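Local coordinates for endo-beta-mannanase (Opitutaceae bacterium TAV5, PDB 7BOB), which probably hydrolyses beta-1,4-mannosidic linkages as an exo-acting glycoside hydrolase of family 5, releasing mannose units from chain ends of manno-oligosaccharides, at residues 57-62 against 82-87. Residues are numbered along the deposited sequence; the frame is centred on the assembly and turned at random.
Sequences VRFFVR and LRLLDA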
ATOM      1  N   VAL A  57      41.120   9.069  -3.449  1.00 45.99           N
ATOM      2  CA  VAL A  57      40.065   9.819  -4.115  1.00 41.66           C
ATOM      3  C   VAL A  57      39.137   8.799  -4.750  1.00 46.36           C
ATOM      4  O   VAL A  57      39.593   7.912  -5.483  1.00 48.83           O
ATOM      5  CB  VAL A  57      40.599  10.826  -5.156  1.00 44.91           C
ATOM      6  CG1 VAL A  57      41.480  10.148  -6.241  1.00 38.97           C
ATOM      7  CG2 VAL A  57      39.433  11.641  -5.783  1.00 41.93           C
ATOM      8  N   ARG A  58      37.846   8.880  -4.413  1.00 43.26           N
ATOM      9  CA  ARG A  58      36.827   8.047  -5.034  1.00 42.30           C
ATOM     10  C   ARG A  58      36.229   8.793  -6.221  1.00 44.93           C
ATOM     11  O   ARG A  58      35.823   9.956  -6.094  1.00 45.42           O
ATOM     12  CB  ARG A  58      35.728   7.684  -4.037  1.00 42.51           C
ATOM     13  CG  ARG A  58      34.613   6.831  -4.635  1.00 45.99           C
ATOM     14  CD  ARG A  58      33.786   6.194  -3.547  1.00 43.03           C
ATOM     15  NE  ARG A  58      32.707   5.341  -4.041  1.00 46.04           N
ATOM     16  CZ  ARG A  58      31.400   5.559  -3.817  1.00 47.09           C
ATOM     17  NH1 ARG A  58      30.985   6.632  -3.145  1.00 41.03           N
ATOM     18  NH2 ARG A  58      30.502   4.700  -4.271  1.00 45.66           N
ATOM     19  N   PHE A  59      36.188   8.136  -7.372  1.00 42.25           N
ATOM     20  CA  PHE A  59      35.583   8.749  -8.537  1.00 43.81           C
ATOM     21  C   PHE A  59      34.830   7.681  -9.324  1.00 44.95           C
ATOM     22  O   PHE A  59      34.973   6.478  -9.085  1.00 46.92           O
ATOM     23  CB  PHE A  59      36.633   9.488  -9.381  1.00 45.70           C
ATOM     24  CG  PHE A  59      37.657   8.595 -10.027  1.00 50.02           C
ATOM     25  CD1 PHE A  59      38.964   8.570  -9.562  1.00 50.16           C
ATOM     26  CD2 PHE A  59      37.338   7.821 -11.133  1.00 49.40           C
ATOM     27  CE1 PHE A  59      39.921   7.774 -10.159  1.00 47.03           C
ATOM     28  CE2 PHE A  59      38.306   7.012 -11.742  1.00 48.00           C
ATOM     29  CZ  PHE A  59      39.586   6.987 -11.247  1.00 49.42           C
ATOM     30  N   PHE A  60      34.030   8.125 -10.284  1.00 41.53           N
ATOM     31  CA  PHE A  60      32.983   7.284 -10.840  1.00 44.11           C
ATOM     32  C   PHE A  60      33.156   7.128 -12.340  1.00 48.02           C
ATOM     33  O   PHE A  60      33.191   8.118 -13.081  1.00 46.79           O
ATOM     34  CB  PHE A  60      31.626   7.877 -10.473  1.00 42.51           C
ATOM     35  CG  PHE A  60      31.544   8.217  -9.033  1.00 42.10           C
ATOM     36  CD1 PHE A  60      31.343   7.223  -8.093  1.00 45.43           C
ATOM     37  CD2 PHE A  60      31.787   9.513  -8.598  1.00 45.41           C
ATOM     38  CE1 PHE A  60      31.302   7.526  -6.725  1.00 46.26           C
ATOM     39  CE2 PHE A  60      31.761   9.820  -7.257  1.00 42.06           C
ATOM     40  CZ  PHE A  60      31.525   8.823  -6.317  1.00 43.70           C
ATOM     41  N   VAL A  61      33.275   5.878 -12.775  1.00 48.81           N
ATOM     42  CA  VAL A  61      33.356   5.543 -14.191  1.00 46.68           C
ATOM     43  C   VAL A  61      31.920   5.458 -14.691  1.00 46.99           C
ATOM     44  O   VAL A  61      31.252   4.432 -14.525  1.00 49.35           O
ATOM     45  CB  VAL A  61      34.147   4.238 -14.394  1.00 47.62           C
ATOM     46  CG1 VAL A  61      34.310   3.907 -15.867  1.00 49.18           C
ATOM     47  CG2 VAL A  61      35.527   4.354 -13.726  1.00 50.23           C
ATOM     48  N   ARG A  62      31.403   6.557 -15.236  1.00 45.39           N
ATOM     49  CA  ARG A  62      29.997   6.600 -15.627  1.00 49.12           C
ATOM     50  C   ARG A  62      29.802   5.756 -16.887  1.00 50.26           C
ATOM     51  O   ARG A  62      30.292   6.110 -17.971  1.00 49.99           O
ATOM     52  CB  ARG A  62      29.533   8.039 -15.829  1.00 43.34           C
ATOM     53  CG  ARG A  62      28.025   8.174 -15.746  1.00 46.97           C
ATOM     54  CD  ARG A  62      27.562   9.628 -15.810  1.00 45.97           C
ATOM     55  NE  ARG A  62      27.912  10.262 -17.080  1.00 46.42           N
ATOM     56  CZ  ARG A  62      27.341  11.372 -17.531  1.00 46.38           C
ATOM     57  NH1 ARG A  62      26.386  11.964 -16.823  1.00 44.52           N
ATOM     58  NH2 ARG A  62      27.703  11.882 -18.694  1.00 42.75           N
ATOM     59  N   LEU A  82      42.937   6.810 -18.120  1.00 51.78           N
ATOM     60  CA  LEU A  82      44.343   6.559 -17.834  1.00 53.57           C
ATOM     61  C   LEU A  82      45.044   7.845 -17.391  1.00 52.83           C
ATOM     62  O   LEU A  82      45.886   7.806 -16.487  1.00 49.44           O
ATOM     63  CB  LEU A  82      45.049   5.917 -19.043  1.00 55.80           C
ATOM     64  CG  LEU A  82      46.527   5.527 -18.743  1.00 69.75           C
ATOM     65  CD1 LEU A  82      46.930   4.153 -19.325  1.00 74.20           C
ATOM     66  CD2 LEU A  82      47.560   6.599 -19.151  1.00 67.78           C
ATOM     67  N   ARG A  83      44.687   8.992 -17.978  1.00 52.25           N
ATOM     68  CA  ARG A  83      45.317  10.248 -17.564  1.00 47.82           C
ATOM     69  C   ARG A  83      44.983  10.574 -16.108  1.00 50.03           C
ATOM     70  O   ARG A  83      45.844  11.052 -15.362  1.00 48.32           O
ATOM     71  CB  ARG A  83      44.900  11.387 -18.506  1.00 53.41           C
ATOM     72  CG  ARG A  83      45.346  11.171 -20.008  1.00 62.06           C
ATOM     73  CD  ARG A  83      45.204  12.433 -20.884  1.00 55.52           C
ATOM     74  NE  ARG A  83      46.082  13.480 -20.371  1.00 71.43           N
ATOM     75  CZ  ARG A  83      46.682  14.416 -21.109  1.00 76.39           C
ATOM     76  NH1 ARG A  83      46.503  14.461 -22.430  1.00 73.66           N
ATOM     77  NH2 ARG A  83      47.467  15.314 -20.515  1.00 72.88           N
ATOM     78  N   LEU A  84      43.737  10.295 -15.681  1.00 47.64           N
ATOM     79  CA  LEU A  84      43.358  10.516 -14.290  1.00 46.59           C
ATOM     80  C   LEU A  84      44.133   9.593 -13.359  1.00 47.80           C
ATOM     81  O   LEU A  84      44.713  10.055 -12.376  1.00 49.62           O
ATOM     82  CB  LEU A  84      41.846  10.320 -14.108  1.00 45.69           C
ATOM     83  CG  LEU A  84      41.190  10.681 -12.777  1.00 48.00           C
ATOM     84  CD1 LEU A  84      41.508  12.109 -12.376  1.00 47.93           C
ATOM     85  CD2 LEU A  84      39.663  10.486 -12.889  1.00 46.12           C
ATOM     86  N   LEU A  85      44.140   8.282 -13.644  1.00 47.97           N
ATOM     87  CA  LEU A  85      44.859   7.334 -12.795  1.00 46.80           C
ATOM     88  C   LEU A  85      46.304   7.752 -12.623  1.00 52.28           C
ATOM     89  O   LEU A  85      46.851   7.727 -11.508  1.00 51.71           O
ATOM     90  CB  LEU A  85      44.795   5.935 -13.400  1.00 46.25           C
ATOM     91  CG  LEU A  85      43.386   5.344 -13.458  1.00 51.10           C
ATOM     92  CD1 LEU A  85      43.327   4.133 -14.377  1.00 47.29           C
ATOM     93  CD2 LEU A  85      42.923   4.985 -12.028  1.00 46.24           C
ATOM     94  N   ASP A  86      46.924   8.169 -13.726  1.00 53.82           N
ATOM     95  CA  ASP A  86      48.303   8.641 -13.705  1.00 54.91           C
ATOM     96  C   ASP A  86      48.450   9.887 -12.841  1.00 50.80           C
ATOM     97  O   ASP A  86      49.316   9.955 -11.961  1.00 51.68           O
ATOM     98  CB  ASP A  86      48.727   8.916 -15.145  1.00 57.96           C
ATOM     99  CG  ASP A  86      50.202   8.870 -15.331  1.00 64.71           C
ATOM    100  OD1 ASP A  86      50.739   7.748 -15.468  1.00 70.37           O
ATOM    101  OD2 ASP A  86      50.811   9.964 -15.356  1.00 66.18           O
ATOM    102  N   ALA A  87      47.578  10.876 -13.051  1.00 50.18           N
ATOM    103  CA  ALA A  87      47.698  12.122 -12.302  1.00 50.08           C
ATOM    104  C   ALA A  87      47.502  11.914 -10.798  1.00 52.61           C
ATOM    105  O   ALA A  87      48.150  12.609 -10.001  1.00 50.72           O
ATOM    106  CB  ALA A  87      46.697  13.136 -12.841  1.00 51.28           C
TER
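Phe59 on strand 56-62 packs against Leu84 and Leu85 on helix 75-89, and apolar contact carries the whole pairing. The main element is a CH-pi interaction. Leu84 CD2 sits 3.7 Å from the centroid of the Phe59 ring and only 3° off the ring normal. The methyl is therefore nearly equidistant from all six ring carbons. Phe59 and Leu84 reach for each other from opposite directions. The first torsion of Leu84 (chi1 -172°) turns CG away from the backbone N, and the second sets CD2 at the far end of the extended chain, over the ring.

The second contact is at the ring edge. Leu85 CD2 lies near the ring plane, 4.0 Å from Phe59 CZ, and the two side chains cross at about a right angle. Replacing Phe59 with alanine would probably leave Leu84 CD2 and Leu85 CD2 without their aromatic partner and open a gap between strand and helix.

All three residues are buried. Pro95 of the adjacent strand 94-101 touches both Phe59 and Leu85, while Ile42 of helix 39-51 touches Leu84. Facing the barrel interior, Arg58 forms salt bridges with Asp152 and Glu281 from other strands of the barrel. This alternation, with Phe59 turned to the helix layer and Arg58 to the barrel interior, is characteristic of the (beta/alpha)8 barrel of family 5 glycoside hydrolases.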